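Local coordinates for glutamate tRNA ligase (Elizabethkingia meningoseptica, PDB 6BRL), which probably attaches glutamate to its cognate tRNA in an ATP-dependent reaction, as a class I aminoacyl-tRNA synthetase, at residues Arg49-Asp54 with Tyr90-Arg95; Val226-Glu231 with Pro251-Leu256; Lys424-Pro429 with Val470-Arg475. All blocks are in the same frame, centred on the assembly; numbering follows the deposited sequence.

Contact 1 (Arg49-Asp54 with Tyr90-Arg95); sequences RIEDTD and YRQSER. With GLU (glutamic acid), chain B.
With CG set beside its backbone N (chi1 -65°) and the chain extended beyond it, Gln92 lays its amide flat over the carboxylate of Glu51, whose own chain bends at chi2; the two planes are stacked and 19° apart. Gln92 CD lies 3.7 Å from Glu51 CD, and the amide nitrogen stays too poorly angled toward OE2 for a hydrogen bond. That nitrogen instead donates to Asp217 of helix 210-220, while OE1 of Gln92 accepts from a water that also bonds Thr53 OG1. Glu51 OE2 is gripped by two nitrogens of Arg49, with NE and NH2 each 2.8 Å from it and the oxygen in the guanidinium plane. Glu51 OE1 accepts from the amino group of the bound glutamic acid (N to OE1 3.0 Å) and is also hydrogen-bonded to Asn214 ND2. In this class I catalytic domain, then, Gln92 is a second-shell residue packed against a first-shell carboxylate of the amino acid pocket. The backbones of the two segments run nearly parallel, joined by a single beta bridge at Ile50 and Arg91: Ile50 N donates to Tyr90 O at 2.9 Å and Gln92 N to Ile50 O at 3.0 Å. Two residues beyond Ile50, Asp52 turns its carboxylate to Ser93 and takes two bonds on the syn sides of its oxygens, both about 30° out of plane. Ser93 N reaches Asp52 OD1 at 2.8 Å, and Ser93 OG donates to Asp52 OD2 at 2.6 Å.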
loop_
_atom_site.group_PDB
_atom_site.type_symbol
_atom_site.label_atom_id
_atom_site.label_comp_id
_atom_site.label_asym_id
_atom_site.label_seq_id
_atom_site.Cartn_x
_atom_site.Cartn_y
_atom_site.Cartn_z
ATOM N N ARG A 49 14.413 10.222 -1.301
ATOM C CA ARG A 49 15.157 10.700 -2.466
ATOM C C ARG A 49 14.364 10.352 -3.721
ATOM O O ARG A 49 13.964 9.193 -3.911
ATOM C CB ARG A 49 16.575 10.077 -2.532
ATOM C CG ARG A 49 17.438 10.624 -3.742
ATOM C CD ARG A 49 18.907 10.119 -3.699
ATOM N NE ARG A 49 19.027 8.674 -3.935
ATOM C CZ ARG A 49 19.731 7.838 -3.163
ATOM N NH1 ARG A 49 20.415 8.288 -2.105
ATOM N NH2 ARG A 49 19.800 6.551 -3.469
ATOM N N ILE A 50 14.093 11.345 -4.554
ATOM C CA ILE A 50 13.292 11.113 -5.761
ATOM C C ILE A 50 14.241 10.775 -6.908
ATOM O O ILE A 50 15.084 11.599 -7.283
ATOM C CB ILE A 50 12.422 12.331 -6.103
ATOM C CG1 ILE A 50 11.335 12.512 -5.057
ATOM C CG2 ILE A 50 11.717 12.131 -7.462
ATOM C CD1 ILE A 50 10.294 11.388 -5.074
ATOM N N GLU A 51 14.068 9.584 -7.504
ATOM C CA GLU A 51 15.071 9.011 -8.421
ATOM C C GLU A 51 14.595 9.225 -9.854
ATOM O O GLU A 51 14.067 8.337 -10.525
ATOM C CB GLU A 51 15.339 7.553 -8.075
ATOM C CG GLU A 51 16.068 7.540 -6.713
ATOM C CD GLU A 51 17.227 6.565 -6.598
ATOM O OE1 GLU A 51 17.349 5.630 -7.400
ATOM O OE2 GLU A 51 18.014 6.696 -5.651
ATOM N N ASP A 52 14.750 10.456 -10.311
ATOM C CA ASP A 52 14.099 10.884 -11.545
ATOM C C ASP A 52 15.131 11.132 -12.642
ATOM O O ASP A 52 15.053 12.128 -13.358
ATOM C CB ASP A 52 13.243 12.132 -11.300
ATOM C CG ASP A 52 14.063 13.322 -10.754
ATOM O OD1 ASP A 52 15.153 13.104 -10.217
ATOM O OD2 ASP A 52 13.641 14.483 -10.883
ATOM N N THR A 53 16.139 10.256 -12.756
ATOM C CA THR A 53 17.164 10.454 -13.783
ATOM C C THR A 53 16.692 10.042 -15.175
ATOM O O THR A 53 17.261 10.506 -16.168
ATOM C CB THR A 53 18.449 9.675 -13.458
ATOM O OG1 THR A 53 18.151 8.280 -13.321
ATOM C CG2 THR A 53 19.138 10.186 -12.174
ATOM N N ASP A 54 15.676 9.187 -15.276
ATOM C CA ASP A 54 15.176 8.719 -16.575
ATOM C C ASP A 54 13.949 9.541 -16.949
ATOM O O ASP A 54 12.817 9.210 -16.595
ATOM C CB ASP A 54 14.858 7.235 -16.539
ATOM C CG ASP A 54 14.533 6.680 -17.919
ATOM O OD1 ASP A 54 14.178 7.481 -18.822
ATOM O OD2 ASP A 54 14.616 5.450 -18.098
ATOM N N TYR A 90 17.178 16.831 -3.052
ATOM C CA TYR A 90 16.792 15.437 -2.883
ATOM C C TYR A 90 16.126 14.835 -4.118
ATOM O O TYR A 90 15.650 13.697 -4.055
ATOM C CB TYR A 90 15.898 15.275 -1.637
ATOM C CG TYR A 90 16.701 15.424 -0.353
ATOM C CD1 TYR A 90 16.871 16.675 0.230
ATOM C CD2 TYR A 90 17.329 14.327 0.242
ATOM C CE1 TYR A 90 17.636 16.844 1.405
ATOM C CE2 TYR A 90 18.094 14.484 1.441
ATOM C CZ TYR A 90 18.242 15.749 2.002
ATOM O OH TYR A 90 18.981 15.954 3.154
ATOM N N ARG A 91 16.086 15.559 -5.234
ATOM C CA ARG A 91 15.751 14.988 -6.544
ATOM C C ARG A 91 17.045 14.777 -7.324
ATOM O O ARG A 91 17.840 15.703 -7.457
ATOM C CB ARG A 91 14.854 15.927 -7.344
ATOM C CG ARG A 91 13.564 16.296 -6.672
ATOM C CD ARG A 91 12.597 16.972 -7.687
ATOM N NE ARG A 91 11.351 17.301 -6.997
ATOM C CZ ARG A 91 11.110 18.465 -6.400
ATOM N NH1 ARG A 91 12.006 19.449 -6.449
ATOM N NH2 ARG A 91 9.971 18.659 -5.762
ATOM N N GLN A 92 17.222 13.597 -7.899
ATOM C CA GLN A 92 18.463 13.329 -8.610
ATOM C C GLN A 92 18.603 14.177 -9.876
ATOM O O GLN A 92 19.730 14.510 -10.273
ATOM C CB GLN A 92 18.551 11.834 -8.930
ATOM C CG GLN A 92 18.658 10.928 -7.640
ATOM C CD GLN A 92 18.931 9.475 -8.010
ATOM O OE1 GLN A 92 18.289 8.951 -8.910
ATOM N NE2 GLN A 92 19.883 8.834 -7.332
ATOM N N SER A 93 17.490 14.567 -10.501
ATOM C CA SER A 93 17.593 15.452 -11.655
ATOM C C SER A 93 18.268 16.780 -11.309
ATOM O O SER A 93 18.760 17.472 -12.210
ATOM C CB SER A 93 16.200 15.733 -12.259
ATOM O OG SER A 93 15.380 16.392 -11.304
ATOM N N GLU A 94 18.293 17.163 -10.035
ATOM C CA GLU A 94 18.870 18.441 -9.618
ATOM C C GLU A 94 20.314 18.309 -9.114
ATOM O O GLU A 94 20.873 19.278 -8.591
ATOM C CB GLU A 94 17.964 19.079 -8.551
ATOM C CG GLU A 94 16.533 19.332 -9.081
ATOM C CD GLU A 94 15.588 19.856 -8.022
ATOM O OE1 GLU A 94 16.053 20.162 -6.911
ATOM O OE2 GLU A 94 14.376 19.953 -8.295
ATOM N N ARG A 95 20.937 17.146 -9.298
ATOM C CA ARG A 95 22.244 16.825 -8.727
ATOM C C ARG A 95 23.317 16.629 -9.799
ATOM O O ARG A 95 24.343 15.996 -9.530
ATOM C CB ARG A 95 22.124 15.567 -7.845
ATOM C CG ARG A 95 21.264 15.807 -6.594
ATOM C CD ARG A 95 21.044 14.547 -5.798
ATOM N NE ARG A 95 22.222 14.054 -5.096
ATOM C CZ ARG A 95 22.692 14.529 -3.941
ATOM N NH1 ARG A 95 22.136 15.599 -3.355
ATOM N NH2 ARG A 95 23.762 13.943 -3.387
HETATM N N GLU B . 14.910 4.031 -7.877
HETATM C CA GLU B . 14.980 2.657 -7.360
HETATM C C GLU B . 13.582 1.990 -7.289
HETATM O O GLU B . 13.433 0.780 -7.010
HETATM C CB GLU B . 15.650 2.649 -5.981
HETATM C CG GLU B . 16.225 1.308 -5.567
HETATM C CD GLU B . 17.096 1.428 -4.328
HETATM O OE1 GLU B . 18.361 1.370 -4.482
HETATM O OE2 GLU B . 16.500 1.605 -3.226
HETATM O OXT GLU B . 12.561 2.662 -7.534
HETATM O O HOH W 1 18.436 6.938 -10.886
#

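Contact 2 (Val226-Glu231 with Pro251-Leu256); sequences VIRGEE and PEFAHL. With GLU (glutamic acid), chain B.
The beta-alpha-beta unit of strand 225-229, helix 236-246 and strand 252-256 brings Val226 beside Phe253 and Arg228 beside His255 on one face of a parallel strand pair. Five backbone bonds join the segments, from Val226 N to Glu252 O (2.8 Å) as far as Glu230 N to Leu256 O, which continues the pairing past the strand's end. Arg228 ties this strand pair to the amino acid pocket. CG sits between its backbone N and carbonyl carbon (chi1 60°), and the extended chain carries the guanidinium to the bound glutamic acid, where NH1 donates to OE1 at 3.1 Å. Phe253 lies over one face of the guanidinium, offset toward the guanidinium's rim, with the planes 50° apart and Phe253 CE2 3.7 Å from Arg228 NH2. His255 runs alongside, with its NE2 3.0 Å from Arg228 NE; its ND1 is bonded to Asp183, while Arg228 NH2 also bonds His239. Phe253 CD2 meets Val226 CB at 3.8 Å. On the reverse face, Ile227 CG2 packs on Leu256 CD1 at 3.8 Å and Ile227 CG1 touches Ala254 CB; helix 26-41 packs against Ile227 and Leu256 on this face.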
loop_
_atom_site.group_PDB
_atom_site.type_symbol
_atom_site.label_atom_id
_atom_site.label_comp_id
_atom_site.label_asym_id
_atom_site.label_seq_id
_atom_site.Cartn_x
_atom_site.Cartn_y
_atom_site.Cartn_z
ATOM N N VAL A 226 20.766 0.127 3.180
ATOM C CA VAL A 226 19.964 0.182 1.965
ATOM C C VAL A 226 18.975 -0.971 2.053
ATOM O O VAL A 226 19.370 -2.143 2.044
ATOM C CB VAL A 226 20.829 0.066 0.705
ATOM C CG1 VAL A 226 19.968 -0.053 -0.562
ATOM C CG2 VAL A 226 21.841 1.273 0.601
ATOM N N ILE A 227 17.692 -0.649 2.152
ATOM C CA ILE A 227 16.623 -1.655 2.216
ATOM C C ILE A 227 15.797 -1.514 0.942
ATOM O O ILE A 227 15.213 -0.454 0.696
ATOM C CB ILE A 227 15.753 -1.462 3.469
ATOM C CG1 ILE A 227 16.602 -1.520 4.740
ATOM C CG2 ILE A 227 14.525 -2.458 3.503
ATOM C CD1 ILE A 227 15.875 -0.952 5.961
ATOM N N ARG A 228 15.750 -2.562 0.126
ATOM C CA ARG A 228 15.032 -2.483 -1.140
ATOM C C ARG A 228 14.555 -3.873 -1.532
ATOM O O ARG A 228 14.869 -4.869 -0.865
ATOM C CB ARG A 228 15.915 -1.871 -2.233
ATOM C CG ARG A 228 17.155 -2.675 -2.459
ATOM C CD ARG A 228 18.146 -1.854 -3.292
ATOM N NE ARG A 228 19.305 -2.665 -3.664
ATOM C CZ ARG A 228 20.441 -2.145 -4.130
ATOM N NH1 ARG A 228 20.550 -0.816 -4.255
ATOM N NH2 ARG A 228 21.457 -2.939 -4.473
ATOM N N GLY A 229 13.782 -3.938 -2.625
ATOM C CA GLY A 229 13.249 -5.214 -3.084
ATOM C C GLY A 229 14.301 -6.100 -3.749
ATOM O O GLY A 229 15.318 -5.650 -4.316
ATOM N N GLU A 230 14.001 -7.396 -3.746
ATOM C CA GLU A 230 14.897 -8.391 -4.336
ATOM C C GLU A 230 15.088 -8.229 -5.838
ATOM O O GLU A 230 15.996 -8.846 -6.393
ATOM C CB GLU A 230 14.381 -9.801 -4.060
ATOM C CG GLU A 230 13.043 -10.113 -4.735
ATOM C CD GLU A 230 12.631 -11.576 -4.580
ATOM O OE1 GLU A 230 13.509 -12.445 -4.554
ATOM O OE2 GLU A 230 11.426 -11.864 -4.491
ATOM N N GLU A 231 14.280 -7.428 -6.530
ATOM C CA GLU A 231 14.583 -7.242 -7.951
ATOM C C GLU A 231 15.970 -6.623 -8.167
ATOM O O GLU A 231 16.556 -6.788 -9.239
ATOM C CB GLU A 231 13.490 -6.385 -8.614
ATOM C CG GLU A 231 13.486 -4.921 -8.190
ATOM C CD GLU A 231 12.646 -4.642 -6.939
ATOM O OE1 GLU A 231 12.297 -5.610 -6.202
ATOM O OE2 GLU A 231 12.347 -3.441 -6.705
ATOM N N PRO A 251 27.444 0.615 2.112
ATOM C CA PRO A 251 26.525 0.441 3.237
ATOM C C PRO A 251 26.165 -1.015 3.414
ATOM O O PRO A 251 26.577 -1.852 2.603
ATOM C CB PRO A 251 25.291 1.250 2.813
ATOM C CG PRO A 251 25.340 1.255 1.331
ATOM C CD PRO A 251 26.777 1.204 0.925
ATOM N N GLU A 252 25.366 -1.321 4.436
ATOM C CA GLU A 252 24.769 -2.650 4.559
ATOM C C GLU A 252 23.536 -2.717 3.655
ATOM O O GLU A 252 22.947 -1.689 3.340
ATOM C CB GLU A 252 24.410 -2.936 6.032
ATOM C CG GLU A 252 25.685 -2.981 6.926
ATOM C CD GLU A 252 25.352 -3.470 8.312
ATOM O OE1 GLU A 252 24.810 -4.585 8.420
ATOM O OE2 GLU A 252 25.565 -2.714 9.276
ATOM N N PHE A 253 23.172 -3.932 3.212
ATOM C CA PHE A 253 22.021 -4.148 2.333
ATOM C C PHE A 253 21.048 -5.136 2.955
ATOM O O PHE A 253 21.461 -6.091 3.629
ATOM C CB PHE A 253 22.439 -4.683 0.948
ATOM C CG PHE A 253 23.273 -3.694 0.147
ATOM C CD1 PHE A 253 24.662 -3.582 0.355
ATOM C CD2 PHE A 253 22.667 -2.877 -0.793
ATOM C CE1 PHE A 253 25.420 -2.665 -0.395
ATOM C CE2 PHE A 253 23.395 -1.950 -1.535
ATOM C CZ PHE A 253 24.778 -1.842 -1.342
ATOM N N ALA A 254 19.747 -4.911 2.699
ATOM C CA ALA A 254 18.687 -5.858 3.073
ATOM C C ALA A 254 17.716 -5.959 1.908
ATOM O O ALA A 254 17.121 -4.948 1.526
ATOM C CB ALA A 254 17.932 -5.400 4.324
ATOM N N HIS A 255 17.554 -7.145 1.318
ATOM C CA HIS A 255 16.709 -7.262 0.124
ATOM C C HIS A 255 15.429 -8.001 0.481
ATOM O O HIS A 255 15.493 -9.159 0.894
ATOM C CB HIS A 255 17.443 -7.975 -1.015
ATOM C CG HIS A 255 18.410 -7.077 -1.736
ATOM N ND1 HIS A 255 19.663 -6.780 -1.232
ATOM C CD2 HIS A 255 18.271 -6.336 -2.866
ATOM C CE1 HIS A 255 20.268 -5.924 -2.044
ATOM N NE2 HIS A 255 19.440 -5.627 -3.038
ATOM N N LEU A 256 14.275 -7.349 0.267
ATOM C CA LEU A 256 12.962 -7.893 0.632
ATOM C C LEU A 256 12.376 -8.736 -0.498
ATOM O O LEU A 256 12.363 -8.307 -1.656
ATOM C CB LEU A 256 12.008 -6.742 0.963
ATOM C CG LEU A 256 12.503 -5.791 2.074
ATOM C CD1 LEU A 256 11.660 -4.487 2.150
ATOM C CD2 LEU A 256 12.401 -6.565 3.382
HETATM N N GLU B . 14.910 4.031 -7.877
HETATM C CA GLU B . 14.980 2.657 -7.360
HETATM C C GLU B . 13.582 1.990 -7.289
HETATM O O GLU B . 13.433 0.780 -7.010
HETATM C CB GLU B . 15.650 2.649 -5.981
HETATM C CG GLU B . 16.225 1.308 -5.567
HETATM C CD GLU B . 17.096 1.428 -4.328
HETATM O OE1 GLU B . 18.361 1.370 -4.482
HETATM O OE2 GLU B . 16.500 1.605 -3.226
HETATM O OXT GLU B . 12.561 2.662 -7.534
#

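Contact 3 (Lys424-Pro429 with Val470-Arg475); sequences KKAWSP and VMMPLR
Helix 420-426 ends against helix 467-479 where Ala426 and Pro473 approach to 5.0 Å between their CA atoms, close enough for the last turn of one helix to meet the other through Ala426, its carbonyl and the longer side chains beside it. Ala426 points its methyl at the second helix, and CB lies 3.6 Å from Met472 CG. The thioether is placed by a chain that leaves with CG anti to the backbone N (chi1 -161°) and bends only at its last torsion. This brings Met472 SD across the aliphatic part of Lys425, 3.8 Å from Lys425 CG, with Met472 CE 4.0 Å from Lys425 NZ. Lys425 is exposed, so this flank of the contact lies toward solvent. On its other flank Pro473 presents its ring to the end of the first helix: Pro473 CB is 3.4 Å from Ala426 O, and CD of the same ring is 3.6 Å from that oxygen. The proline nitrogen has no hydrogen to give to the preceding turn, and helix 467-479 is kinked there. Trp427, the first residue to leave helical geometry, turns its indole obliquely to the same ring, with CE3 4.0 Å from Pro473 CB. Met435 of helix 431-442 touches both Trp427 and Pro473, while Ile507 and Leu510 of helix 496-510 also meet the indole, placing the contact within the helical anticodon-binding domain. Since the segments share no hydrogen bond, salt bridge or ring stack, their association rests on van der Waals and apolar packing, whose fit depends on shape more than on direction.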
loop_
_atom_site.group_PDB
_atom_site.type_symbol
_atom_site.label_atom_id
_atom_site.label_comp_id
_atom_site.label_asym_id
_atom_site.label_seq_id
_atom_site.Cartn_x
_atom_site.Cartn_y
_atom_site.Cartn_z
ATOM N N LYS A 424 -43.319 -14.698 4.214
ATOM C CA LYS A 424 -43.892 -16.029 4.410
ATOM C C LYS A 424 -43.434 -16.636 5.733
ATOM O O LYS A 424 -44.204 -17.338 6.397
ATOM C CB LYS A 424 -43.534 -16.946 3.230
ATOM N N LYS A 425 -42.184 -16.382 6.130
ATOM C CA LYS A 425 -41.683 -16.886 7.407
ATOM C C LYS A 425 -42.355 -16.186 8.584
ATOM O O LYS A 425 -42.897 -16.846 9.480
ATOM C CB LYS A 425 -40.164 -16.709 7.475
ATOM C CG LYS A 425 -39.503 -17.173 8.773
ATOM C CD LYS A 425 -39.790 -18.641 9.080
ATOM C CE LYS A 425 -38.573 -19.350 9.694
ATOM N NZ LYS A 425 -38.436 -19.143 11.175
ATOM N N ALA A 426 -42.374 -14.847 8.570
ATOM C CA ALA A 426 -42.675 -14.038 9.753
ATOM C C ALA A 426 -44.121 -13.570 9.890
ATOM O O ALA A 426 -44.499 -13.120 10.979
ATOM C CB ALA A 426 -41.787 -12.798 9.761
ATOM N N TRP A 427 -44.941 -13.627 8.840
ATOM C CA TRP A 427 -46.254 -12.993 8.876
ATOM C C TRP A 427 -47.329 -13.993 8.495
ATOM O O TRP A 427 -47.359 -14.467 7.353
ATOM C CB TRP A 427 -46.299 -11.786 7.935
ATOM C CG TRP A 427 -47.496 -10.861 8.132
ATOM C CD1 TRP A 427 -48.773 -11.054 7.683
ATOM C CD2 TRP A 427 -47.494 -9.590 8.793
ATOM N NE1 TRP A 427 -49.573 -9.992 8.040
ATOM C CE2 TRP A 427 -48.810 -9.076 8.719
ATOM C CE3 TRP A 427 -46.516 -8.847 9.451
ATOM C CZ2 TRP A 427 -49.164 -7.841 9.276
ATOM C CZ3 TRP A 427 -46.864 -7.624 10.001
ATOM C CH2 TRP A 427 -48.178 -7.130 9.907
ATOM N N SER A 428 -48.218 -14.279 9.440
ATOM C CA SER A 428 -49.290 -15.260 9.375
ATOM C C SER A 428 -50.644 -14.559 9.399
ATOM O O SER A 428 -50.727 -13.362 9.691
ATOM C CB SER A 428 -49.182 -16.226 10.562
ATOM O OG SER A 428 -49.788 -15.672 11.721
ATOM N N PRO A 429 -51.735 -15.273 9.084
ATOM C CA PRO A 429 -53.060 -14.615 9.065
ATOM C C PRO A 429 -53.496 -13.997 10.382
ATOM O O PRO A 429 -54.463 -13.229 10.378
ATOM C CB PRO A 429 -54.013 -15.751 8.643
ATOM C CG PRO A 429 -53.165 -16.598 7.774
ATOM C CD PRO A 429 -51.777 -16.581 8.403
ATOM N N VAL A 470 -43.766 -12.364 18.381
ATOM C CA VAL A 470 -43.940 -10.924 18.262
ATOM C C VAL A 470 -42.737 -10.285 17.596
ATOM O O VAL A 470 -42.898 -9.427 16.722
ATOM C CB VAL A 470 -44.210 -10.285 19.636
ATOM C CG1 VAL A 470 -44.433 -8.781 19.485
ATOM C CG2 VAL A 470 -45.397 -10.900 20.265
ATOM N N MET A 471 -41.526 -10.687 18.003
ATOM C CA MET A 471 -40.326 -10.015 17.523
ATOM C C MET A 471 -40.139 -10.184 16.018
ATOM O O MET A 471 -39.628 -9.275 15.351
ATOM C CB MET A 471 -39.090 -10.538 18.258
ATOM C CG MET A 471 -38.991 -10.128 19.715
ATOM S SD MET A 471 -38.995 -8.336 19.953
ATOM C CE MET A 471 -38.539 -8.350 21.703
ATOM N N MET A 472 -40.496 -11.355 15.465
ATOM C CA MET A 472 -40.172 -11.573 14.053
ATOM C C MET A 472 -41.050 -10.728 13.133
ATOM O O MET A 472 -40.497 -9.977 12.302
ATOM C CB MET A 472 -40.232 -13.058 13.705
ATOM C CG MET A 472 -39.462 -13.381 12.415
ATOM S SD MET A 472 -39.414 -15.135 12.007
ATOM C CE MET A 472 -38.275 -15.724 13.279
ATOM N N PRO A 473 -42.384 -10.755 13.238
ATOM C CA PRO A 473 -43.175 -9.825 12.414
ATOM C C PRO A 473 -42.851 -8.372 12.698
ATOM O O PRO A 473 -42.932 -7.538 11.786
ATOM C CB PRO A 473 -44.632 -10.177 12.771
ATOM C CG PRO A 473 -44.553 -10.901 14.090
ATOM C CD PRO A 473 -43.252 -11.651 14.032
ATOM N N LEU A 474 -42.464 -8.051 13.937
ATOM C CA LEU A 474 -42.106 -6.686 14.276
ATOM C C LEU A 474 -40.832 -6.258 13.539
ATOM O O LEU A 474 -40.775 -5.167 12.947
ATOM C CB LEU A 474 -41.937 -6.572 15.794
ATOM C CG LEU A 474 -41.720 -5.193 16.420
ATOM C CD1 LEU A 474 -42.747 -4.172 15.949
ATOM C CD2 LEU A 474 -41.774 -5.329 17.926
ATOM N N ARG A 475 -39.790 -7.104 13.570
ATOM C CA ARG A 475 -38.586 -6.796 12.795
ATOM C C ARG A 475 -38.920 -6.612 11.315
ATOM O O ARG A 475 -38.485 -5.638 10.689
ATOM C CB ARG A 475 -37.535 -7.895 12.968
ATOM C CG ARG A 475 -36.237 -7.670 12.176
ATOM C CD ARG A 475 -35.323 -8.907 12.323
ATOM N NE ARG A 475 -35.009 -9.143 13.725
ATOM C CZ ARG A 475 -34.140 -8.420 14.422
ATOM N NH1 ARG A 475 -33.480 -7.409 13.845
ATOM N NH2 ARG A 475 -33.903 -8.729 15.694
#

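Contacts 1 and 2 approach the same ligand from different parts of the catalytic domain. Their centres are 20 Å apart and their nearest atoms about 7 Å, so they do not touch; the glutamic acid joins them, its amino group held at contact 1 and its side-chain carboxylate at contact 2. Helix 210-220 offers a second link, since it packs on side chains of both, and Tyr210, Arg15, Ala17 and Trp232 supply further bonds to the ligand. Contact 3 belongs to the anticodon-binding domain, with its centre 69 Å from that of contact 1 and 63 Å from that of contact 2, on the far side of the chain's centre.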